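Local coordinates for tubulin-like protein CetZ (Methanosaeta thermophila, PDB 3ZID), which binds GTP and, as a tubulin-like cytoskeletal GTPase, is probably involved in controlling cell shape, at residues I164-L173 against K222-T233; Y261-R272 against V319-L328. All blocks are in the same frame, centred on the assembly; numbering follows the deposited sequence.

Contact 1 joins an outermost strand of the parallel GTPase sheet, 172-175, to strand 232-238 of the second, mixed sheet; contact 2 lies inside that second sheet, where strands 270-279 and 315-322 pair. Their centres are 12 Å apart. The two are tied directly, since Leu229 N lies 2.8 Å from Leu322 O and Thr223 O lies 2.8 Å from Arg272 NH1, both probable hydrogen bonds, and Leu173 packs on Tyr261. Neither lines the nucleotide pocket, but both lie near it: the side chains of Ile172 (contact 1) and Tyr261 (contact 2) are each about 12 Å from the bound GDP.

Contact 1 (I164-L173 against K222-T233); sequences IEVEADGMIL and KTVMNGGLRMGT
Backbone bonds join Met171 and Leu173 to Gly232, forming a single bridge between Ile172 and Gly232. Gly232 N donates to Met171 O at 2.7 Å, nearly on the line of the carbonyl (C=O...N 173°), and Leu173 N to Gly232 O at 2.7 Å. Thr233 OG1, placed anti to its own backbone N (chi1 -163°), continues the row by donating to Leu173 O at 2.9 Å in the carbonyl plane. Water 1 spans the other end, accepting from Met171 N and donating to Met225 O.

This bridge links the last strand of the Rossmann-like nucleotide-binding sheet with an edge strand of the second sheet, and helix 186-210 lies between the two segments in the chain, as the core helix does in tubulin and FtsZ.

Charged and amide groups gather at Asp169. Its OD1 forms a salt bridge with Lys222 NZ at 3.0 Å, in which the hydrogen bond is weak, and takes a long, weak but straight bond from Asn226 ND2 (3.4 Å, 169° at the hydrogen), while OD2 accepts from Ile137 N in strand 136-143. Lys222 NZ also bonds to Thr136 OG1.

Apolar contacts are tight around Met231. Its chain is extended, lying alongside Met171 so that the two CE methyls meet at 3.5 Å; Ile164 comes across at about a right angle, its CD1 3.4 Å from Met231 CE. Met225 CE reaches Ile172 CG1 at 3.9 Å.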
loop_
_atom_site.group_PDB
_atom_site.type_symbol
_atom_site.label_atom_id
_atom_site.label_comp_id
_atom_site.label_asym_id
_atom_site.label_seq_id
_atom_site.Cartn_x
_atom_site.Cartn_y
_atom_site.Cartn_z
ATOM N N ILE A 164 8.377 -3.338 8.136
ATOM C CA ILE A 164 9.496 -4.223 7.881
ATOM C C ILE A 164 9.808 -5.054 9.118
ATOM O O ILE A 164 9.996 -6.274 9.039
ATOM C CB ILE A 164 10.736 -3.410 7.493
ATOM C CG1 ILE A 164 10.510 -2.701 6.161
ATOM C CG2 ILE A 164 11.973 -4.290 7.421
ATOM C CD1 ILE A 164 11.589 -1.704 5.871
ATOM N N GLU A 165 9.836 -4.379 10.262
ATOM C CA GLU A 165 10.129 -5.006 11.545
ATOM C C GLU A 165 9.161 -6.136 11.898
ATOM O O GLU A 165 9.539 -7.130 12.497
ATOM C CB GLU A 165 10.142 -3.939 12.642
ATOM C CG GLU A 165 11.380 -3.050 12.574
ATOM C CD GLU A 165 11.492 -2.063 13.729
ATOM O OE1 GLU A 165 10.451 -1.724 14.339
ATOM O OE2 GLU A 165 12.627 -1.616 14.011
ATOM N N VAL A 166 7.903 -5.986 11.527
ATOM C CA VAL A 166 6.901 -6.958 11.940
ATOM C C VAL A 166 6.936 -8.222 11.059
ATOM O O VAL A 166 6.258 -9.213 11.340
ATOM C CB VAL A 166 5.494 -6.313 11.967
ATOM C CG1 VAL A 166 4.927 -6.220 10.560
ATOM C CG2 VAL A 166 4.566 -7.078 12.884
ATOM N N GLU A 167 7.772 -8.188 10.021
ATOM C CA GLU A 167 8.055 -9.345 9.171
ATOM C C GLU A 167 6.811 -9.951 8.518
ATOM O O GLU A 167 6.566 -11.155 8.592
ATOM C CB GLU A 167 8.796 -10.427 9.966
ATOM C CG GLU A 167 10.266 -10.131 10.208
ATOM C CD GLU A 167 10.954 -11.202 11.043
ATOM O OE1 GLU A 167 10.245 -12.018 11.678
ATOM O OE2 GLU A 167 12.206 -11.224 11.062
ATOM N N ALA A 168 6.055 -9.108 7.836
ATOM C CA ALA A 168 4.951 -9.563 7.012
ATOM C C ALA A 168 5.511 -10.214 5.752
ATOM O O ALA A 168 6.718 -10.270 5.577
ATOM C CB ALA A 168 4.065 -8.403 6.660
ATOM N N ASP A 169 4.644 -10.698 4.868
ATOM C CA ASP A 169 5.108 -11.245 3.602
ATOM C C ASP A 169 5.208 -10.158 2.545
ATOM O O ASP A 169 4.366 -10.043 1.656
ATOM C CB ASP A 169 4.191 -12.376 3.138
ATOM C CG ASP A 169 4.075 -13.472 4.170
ATOM O OD1 ASP A 169 5.066 -14.217 4.351
ATOM O OD2 ASP A 169 3.020 -13.563 4.829
ATOM N N GLY A 170 6.222 -9.317 2.660
ATOM C CA GLY A 170 6.408 -8.314 1.639
ATOM C C GLY A 170 5.489 -7.155 1.923
ATOM O O GLY A 170 4.823 -7.095 2.955
ATOM N N MET A 171 5.465 -6.218 1.004
ATOM C CA MET A 171 4.657 -5.046 1.176
ATOM C C MET A 171 4.419 -4.469 -0.195
ATOM O O MET A 171 5.346 -4.362 -1.004
ATOM C CB MET A 171 5.389 -4.066 2.097
ATOM C CG MET A 171 5.020 -2.632 1.949
ATOM S SD MET A 171 5.474 -1.688 3.415
ATOM C CE MET A 171 7.073 -2.358 3.816
ATOM N N ILE A 172 3.168 -4.157 -0.499
ATOM C CA ILE A 172 2.923 -3.477 -1.764
ATOM C C ILE A 172 2.885 -1.968 -1.591
ATOM O O ILE A 172 2.026 -1.432 -0.900
ATOM C CB ILE A 172 1.646 -3.932 -2.413
ATOM C CG1 ILE A 172 1.871 -5.335 -3.003
ATOM C CG2 ILE A 172 1.268 -2.978 -3.549
ATOM C CD1 ILE A 172 0.653 -6.211 -3.003
ATOM N N LEU A 173 3.803 -1.290 -2.260
ATOM C CA LEU A 173 3.918 0.160 -2.143
ATOM C C LEU A 173 2.996 0.867 -3.120
ATOM O O LEU A 173 2.995 0.566 -4.292
ATOM C CB LEU A 173 5.362 0.590 -2.407
ATOM C CG LEU A 173 6.433 0.044 -1.459
ATOM C CD1 LEU A 173 7.814 0.483 -1.936
ATOM C CD2 LEU A 173 6.172 0.509 -0.014
ATOM N N LYS A 222 4.474 -15.721 -2.521
ATOM C CA LYS A 222 5.248 -15.441 -1.316
ATOM C C LYS A 222 6.722 -15.291 -1.638
ATOM O O LYS A 222 7.387 -14.414 -1.094
ATOM C CB LYS A 222 5.069 -16.538 -0.267
ATOM C CG LYS A 222 3.676 -16.656 0.301
ATOM C CD LYS A 222 3.562 -17.902 1.160
ATOM C CE LYS A 222 4.247 -17.705 2.503
ATOM N NZ LYS A 222 3.629 -16.600 3.280
ATOM N N THR A 223 7.229 -16.151 -2.515
ATOM C CA THR A 223 8.644 -16.116 -2.915
ATOM C C THR A 223 9.047 -14.752 -3.489
ATOM O O THR A 223 10.115 -14.225 -3.173
ATOM C CB THR A 223 8.958 -17.223 -3.957
ATOM O OG1 THR A 223 8.863 -18.515 -3.341
ATOM C CG2 THR A 223 10.348 -17.042 -4.548
ATOM N N VAL A 224 8.205 -14.204 -4.357
ATOM C CA VAL A 224 8.407 -12.861 -4.887
ATOM C C VAL A 224 8.342 -11.815 -3.765
ATOM O O VAL A 224 9.264 -11.038 -3.594
ATOM C CB VAL A 224 7.375 -12.531 -5.996
ATOM C CG1 VAL A 224 7.473 -11.071 -6.398
ATOM C CG2 VAL A 224 7.601 -13.434 -7.207
ATOM N N MET A 225 7.276 -11.837 -2.968
ATOM C CA MET A 225 7.031 -10.785 -1.981
ATOM C C MET A 225 8.106 -10.729 -0.909
ATOM O O MET A 225 8.399 -9.667 -0.359
ATOM C CB MET A 225 5.667 -10.987 -1.310
ATOM C CG MET A 225 4.465 -10.914 -2.257
ATOM S SD MET A 225 4.307 -9.258 -2.938
ATOM C CE MET A 225 3.842 -8.379 -1.462
ATOM N N ASN A 226 8.707 -11.874 -0.624
ATOM C CA ASN A 226 9.732 -11.952 0.406
ATOM C C ASN A 226 11.143 -11.818 -0.130
ATOM O O ASN A 226 12.101 -12.043 0.586
ATOM C CB ASN A 226 9.582 -13.235 1.211
ATOM C CG ASN A 226 8.358 -13.218 2.090
ATOM O OD1 ASN A 226 8.022 -12.191 2.666
ATOM N ND2 ASN A 226 7.660 -14.342 2.168
ATOM N N GLY A 227 11.279 -11.440 -1.391
ATOM C CA GLY A 227 12.606 -11.272 -1.953
ATOM C C GLY A 227 13.177 -9.900 -1.633
ATOM O O GLY A 227 12.456 -9.002 -1.200
ATOM N N GLY A 228 14.482 -9.749 -1.819
ATOM C CA GLY A 228 15.120 -8.447 -1.763
ATOM C C GLY A 228 14.802 -7.630 -0.520
ATOM O O GLY A 228 14.991 -8.106 0.595
ATOM N N LEU A 229 14.290 -6.416 -0.725
ATOM C CA LEU A 229 13.912 -5.498 0.365
ATOM C C LEU A 229 12.646 -5.881 1.110
ATOM O O LEU A 229 12.308 -5.234 2.099
ATOM C CB LEU A 229 13.652 -4.092 -0.176
ATOM C CG LEU A 229 14.739 -3.291 -0.872
ATOM C CD1 LEU A 229 14.117 -2.000 -1.358
ATOM C CD2 LEU A 229 15.897 -3.025 0.075
ATOM N N ARG A 230 11.927 -6.877 0.588
ATOM C CA ARG A 230 10.614 -7.290 1.100
ATOM C C ARG A 230 9.592 -6.179 0.932
ATOM O O ARG A 230 8.637 -6.039 1.710
ATOM C CB ARG A 230 10.701 -7.760 2.550
ATOM C CG ARG A 230 11.503 -9.029 2.712
ATOM C CD ARG A 230 11.777 -9.303 4.165
ATOM N NE ARG A 230 10.558 -9.498 4.939
ATOM C CZ ARG A 230 9.970 -10.677 5.107
ATOM N NH1 ARG A 230 10.480 -11.769 4.548
ATOM N NH2 ARG A 230 8.871 -10.768 5.838
ATOM N N MET A 231 9.817 -5.376 -0.099
ATOM C CA MET A 231 8.863 -4.375 -0.509
ATOM C C MET A 231 8.755 -4.480 -2.007
ATOM O O MET A 231 9.723 -4.819 -2.686
ATOM C CB MET A 231 9.375 -2.979 -0.175
ATOM C CG MET A 231 9.461 -2.646 1.283
ATOM S SD MET A 231 10.306 -1.069 1.424
ATOM C CE MET A 231 9.983 -0.596 3.104
ATOM N N GLY A 232 7.590 -4.131 -2.530
ATOM C CA GLY A 232 7.380 -4.220 -3.957
ATOM C C GLY A 232 6.180 -3.419 -4.353
ATOM O O GLY A 232 5.726 -2.543 -3.617
ATOM N N THR A 233 5.633 -3.750 -5.508
ATOM C CA THR A 233 4.487 -3.031 -6.008
ATOM C C THR A 233 3.765 -3.891 -7.027
ATOM O O THR A 233 4.189 -5.019 -7.293
ATOM C CB THR A 233 4.878 -1.648 -6.595
ATOM O OG1 THR A 233 3.703 -0.828 -6.706
ATOM C CG2 THR A 233 5.532 -1.789 -7.973
HETATM O O HOH W 1 7.098 -7.166 -1.586
#

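Contact 2 (Y261-R272 against V319-L328)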
loop_
_atom_site.group_PDB
_atom_site.type_symbol
_atom_site.label_atom_id
_atom_site.label_comp_id
_atom_site.label_asym_id
_atom_site.label_seq_id
_atom_site.Cartn_x
_atom_site.Cartn_y
_atom_site.Cartn_z
ATOM N N TYR A 261 4.028 2.258 -7.778
ATOM C CA TYR A 261 5.181 2.896 -7.197
ATOM C C TYR A 261 6.214 2.911 -8.323
ATOM O O TYR A 261 6.446 1.885 -8.935
ATOM C CB TYR A 261 5.672 2.079 -5.988
ATOM C CG TYR A 261 7.011 2.545 -5.425
ATOM C CD1 TYR A 261 8.208 2.038 -5.914
ATOM C CD2 TYR A 261 7.072 3.500 -4.410
ATOM C CE1 TYR A 261 9.428 2.464 -5.403
ATOM C CE2 TYR A 261 8.286 3.929 -3.896
ATOM C CZ TYR A 261 9.455 3.409 -4.393
ATOM O OH TYR A 261 10.652 3.842 -3.888
ATOM N N PRO A 262 6.853 4.068 -8.577
ATOM C CA PRO A 262 7.729 4.239 -9.749
ATOM C C PRO A 262 9.088 3.543 -9.660
ATOM O O PRO A 262 10.118 4.216 -9.749
ATOM C CB PRO A 262 7.947 5.756 -9.804
ATOM C CG PRO A 262 7.814 6.207 -8.397
ATOM C CD PRO A 262 6.753 5.304 -7.779
ATOM N N ALA A 263 9.100 2.223 -9.512
ATOM C CA ALA A 263 10.350 1.465 -9.593
ATOM C C ALA A 263 10.872 1.470 -11.035
ATOM O O ALA A 263 10.103 1.496 -11.996
ATOM C CB ALA A 263 10.161 0.052 -9.099
ATOM N N ASN A 264 12.187 1.505 -11.183
ATOM C CA ASN A 264 12.801 1.485 -12.506
ATOM C C ASN A 264 13.343 0.100 -12.800
ATOM O O ASN A 264 14.456 -0.235 -12.387
ATOM C CB ASN A 264 13.918 2.531 -12.617
ATOM C CG ASN A 264 14.431 2.710 -14.051
ATOM O OD1 ASN A 264 14.371 1.798 -14.880
ATOM N ND2 ASN A 264 14.952 3.894 -14.334
ATOM N N VAL A 265 12.540 -0.709 -13.488
ATOM C CA VAL A 265 12.909 -2.077 -13.821
ATOM C C VAL A 265 14.125 -2.145 -14.764
ATOM O O VAL A 265 14.991 -3.015 -14.621
ATOM C CB VAL A 265 11.693 -2.861 -14.427
ATOM C CG1 VAL A 265 12.115 -4.226 -14.898
ATOM C CG2 VAL A 265 10.594 -2.994 -13.396
ATOM N N ASP A 266 14.203 -1.231 -15.724
ATOM C CA ASP A 266 15.336 -1.243 -16.644
ATOM C C ASP A 266 16.652 -1.017 -15.903
ATOM O O ASP A 266 17.703 -1.464 -16.352
ATOM C CB ASP A 266 15.167 -0.213 -17.764
ATOM C CG ASP A 266 14.012 -0.538 -18.691
ATOM O OD1 ASP A 266 13.587 -1.714 -18.743
ATOM O OD2 ASP A 266 13.534 0.393 -19.374
ATOM N N ALA A 267 16.587 -0.334 -14.762
ATOM C CA ALA A 267 17.781 -0.067 -13.962
ATOM C C ALA A 267 18.151 -1.238 -13.052
ATOM O O ALA A 267 19.146 -1.183 -12.338
ATOM C CB ALA A 267 17.596 1.196 -13.140
ATOM N N GLY A 268 17.344 -2.289 -13.075
ATOM C CA GLY A 268 17.578 -3.457 -12.243
ATOM C C GLY A 268 17.144 -3.338 -10.782
ATOM O O GLY A 268 17.651 -4.063 -9.925
ATOM N N GLU A 269 16.176 -2.465 -10.507
ATOM C CA GLU A 269 15.657 -2.278 -9.146
ATOM C C GLU A 269 14.739 -3.412 -8.668
ATOM O O GLU A 269 14.455 -3.523 -7.476
ATOM C CB GLU A 269 14.947 -0.935 -9.031
ATOM C CG GLU A 269 15.883 0.238 -9.313
ATOM C CD GLU A 269 15.234 1.591 -9.096
ATOM O OE1 GLU A 269 13.985 1.666 -8.990
ATOM O OE2 GLU A 269 15.983 2.585 -9.028
ATOM N N ALA A 270 14.260 -4.229 -9.599
ATOM C CA ALA A 270 13.402 -5.363 -9.260
ATOM C C ALA A 270 14.204 -6.653 -9.288
ATOM O O ALA A 270 14.831 -6.967 -10.295
ATOM C CB ALA A 270 12.210 -5.460 -10.232
ATOM N N GLY A 271 14.204 -7.381 -8.172
ATOM C CA GLY A 271 14.893 -8.663 -8.086
ATOM C C GLY A 271 14.063 -9.869 -8.496
ATOM O O GLY A 271 14.587 -10.812 -9.084
ATOM N N ARG A 272 12.775 -9.844 -8.159
ATOM C CA ARG A 272 11.843 -10.925 -8.482
ATOM C C ARG A 272 10.540 -10.369 -9.021
ATOM O O ARG A 272 10.145 -9.247 -8.688
ATOM C CB ARG A 272 11.552 -11.807 -7.262
ATOM C CG ARG A 272 12.768 -12.557 -6.750
ATOM C CD ARG A 272 12.550 -13.169 -5.378
ATOM N NE ARG A 272 13.814 -13.659 -4.830
ATOM C CZ ARG A 272 13.940 -14.375 -3.719
ATOM N NH1 ARG A 272 12.872 -14.709 -3.008
ATOM N NH2 ARG A 272 15.144 -14.760 -3.320
ATOM N N VAL A 319 3.765 -8.484 -10.426
ATOM C CA VAL A 319 4.033 -8.340 -9.006
ATOM C C VAL A 319 5.528 -8.246 -8.945
ATOM O O VAL A 319 6.220 -9.160 -9.358
ATOM C CB VAL A 319 3.528 -9.539 -8.170
ATOM C CG1 VAL A 319 3.790 -9.298 -6.664
ATOM C CG2 VAL A 319 2.020 -9.813 -8.455
ATOM N N LEU A 320 6.023 -7.113 -8.468
ATOM C CA LEU A 320 7.459 -6.849 -8.421
ATOM C C LEU A 320 7.945 -6.842 -6.987
ATOM O O LEU A 320 7.242 -6.404 -6.084
ATOM C CB LEU A 320 7.782 -5.486 -9.008
ATOM C CG LEU A 320 7.490 -5.263 -10.480
ATOM C CD1 LEU A 320 7.980 -3.874 -10.876
ATOM C CD2 LEU A 320 8.173 -6.341 -11.301
ATOM N N SER A 321 9.144 -7.362 -6.800
ATOM C CA SER A 321 9.873 -7.281 -5.554
ATOM C C SER A 321 11.103 -6.402 -5.772
ATOM O O SER A 321 11.813 -6.583 -6.758
ATOM C CB SER A 321 10.302 -8.700 -5.155
ATOM O OG SER A 321 11.166 -8.705 -4.041
ATOM N N LEU A 322 11.381 -5.475 -4.852
ATOM C CA LEU A 322 12.479 -4.518 -5.044
ATOM C C LEU A 322 13.782 -4.979 -4.401
ATOM O O LEU A 322 13.769 -5.540 -3.306
ATOM C CB LEU A 322 12.101 -3.143 -4.486
ATOM C CG LEU A 322 10.850 -2.569 -5.156
ATOM C CD1 LEU A 322 10.529 -1.173 -4.628
ATOM C CD2 LEU A 322 11.010 -2.583 -6.700
ATOM N N GLU A 323 14.899 -4.771 -5.101
ATOM C CA GLU A 323 16.232 -4.889 -4.505
ATOM C C GLU A 323 16.665 -3.541 -3.931
ATOM O O GLU A 323 17.321 -3.480 -2.901
ATOM C CB GLU A 323 17.269 -5.333 -5.547
ATOM C CG GLU A 323 17.057 -6.735 -6.100
ATOM C CD GLU A 323 17.219 -7.829 -5.051
ATOM O OE1 GLU A 323 18.190 -7.780 -4.269
ATOM O OE2 GLU A 323 16.366 -8.738 -5.008
ATOM N N ARG A 324 16.316 -2.469 -4.637
ATOM C CA ARG A 324 16.668 -1.105 -4.257
ATOM C C ARG A 324 15.435 -0.205 -4.364
ATOM O O ARG A 324 14.549 -0.443 -5.195
ATOM C CB ARG A 324 17.786 -0.590 -5.172
ATOM C CG ARG A 324 18.960 -1.546 -5.243
ATOM C CD ARG A 324 20.057 -1.054 -6.135
ATOM N NE ARG A 324 19.912 -1.503 -7.514
ATOM C CZ ARG A 324 19.603 -0.691 -8.517
ATOM N NH1 ARG A 324 19.391 0.601 -8.284
ATOM N NH2 ARG A 324 19.508 -1.164 -9.743
ATOM N N ALA A 325 15.369 0.820 -3.518
ATOM C CA ALA A 325 14.250 1.750 -3.537
ATOM C C ALA A 325 14.694 3.184 -3.271
ATOM O O ALA A 325 14.385 3.731 -2.214
ATOM C CB ALA A 325 13.235 1.348 -2.495
ATOM N N PRO A 326 15.399 3.807 -4.227
ATOM C CA PRO A 326 15.888 5.177 -3.996
ATOM C C PRO A 326 14.758 6.163 -3.697
ATOM O O PRO A 326 14.975 7.125 -2.965
ATOM C CB PRO A 326 16.618 5.522 -5.299
ATOM C CG PRO A 326 16.091 4.526 -6.323
ATOM C CD PRO A 326 15.811 3.283 -5.541
ATOM N N GLY A 327 13.569 5.921 -4.236
ATOM C CA GLY A 327 12.426 6.786 -3.976
ATOM C C GLY A 327 12.047 6.860 -2.498
ATOM O O GLY A 327 11.643 7.915 -1.993
ATOM N N LEU A 328 12.143 5.725 -1.813
ATOM C CA LEU A 328 11.899 5.663 -0.372
ATOM C C LEU A 328 12.987 6.379 0.425
ATOM O O LEU A 328 12.715 6.981 1.463
ATOM C CB LEU A 328 11.772 4.206 0.087
ATOM C CG LEU A 328 10.492 3.495 -0.366
ATOM C CD1 LEU A 328 10.495 2.075 0.124
ATOM C CD2 LEU A 328 9.258 4.214 0.132
HETATM O O HOH W 2 12.514 3.713 -6.011
HETATM O O HOH W 3 12.835 1.227 -6.789
#
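Glu269 carries much of the contact with Arg324 and Pro326. From its CB, which lies 3.9 Å from Arg324 O, CG leaves beside the backbone N and sits over one face of the Arg324 guanidinium, 3.7 Å from NH1. The chain then runs extended, and CD passes the Pro326 ring. At the tip the oxygens part. OE2 rests 3.3 Å from Pro326 CG. OE1 accepts from Asn264 N at 2.8 Å, a nearly straight bond (174° at the hydrogen) that meets it from above the carboxylate plane, and also from water 3, which donates its other proton to Arg324 O. Carboxylate and guanidinium planes stand 85° apart and no N-H of Arg324 points at OE2, so the opposite charges lie near each other without forming a salt bridge. At the guanidinium edge NH2 makes instead a weak, bent bond to Ala267 O at 2.6 Å.

Backbone bonds join the strands, Ala270 and Leu322 forming an antiparallel non-hydrogen-bonded pair, although the short strand axes cross at 113°. Glu323 N donates to Glu269 O at 2.7 Å, Gly271 N to Ser321 O, and Ser321 N to Arg272 O at 2.8 Å.

Leu322 divides its methyls: CD1 meets Tyr261 CE1 obliquely, and CD2 touches Ala263 CB at 3.7 Å. Water 2 connects Tyr261 OH to Gly327 N in the first turn of a helix whose N-cap position is Ala325.

Strand 315-322 runs between strands 232-238 and 270-279 of the mixed sheet, with helix 219-225 packed on Val319 and Ser321. Helix 326-369 begins just beyond; Asp175 and Leu173 of strand 172-175 in the GTPase sheet touch Tyr261, and Leu173 also touches Leu328.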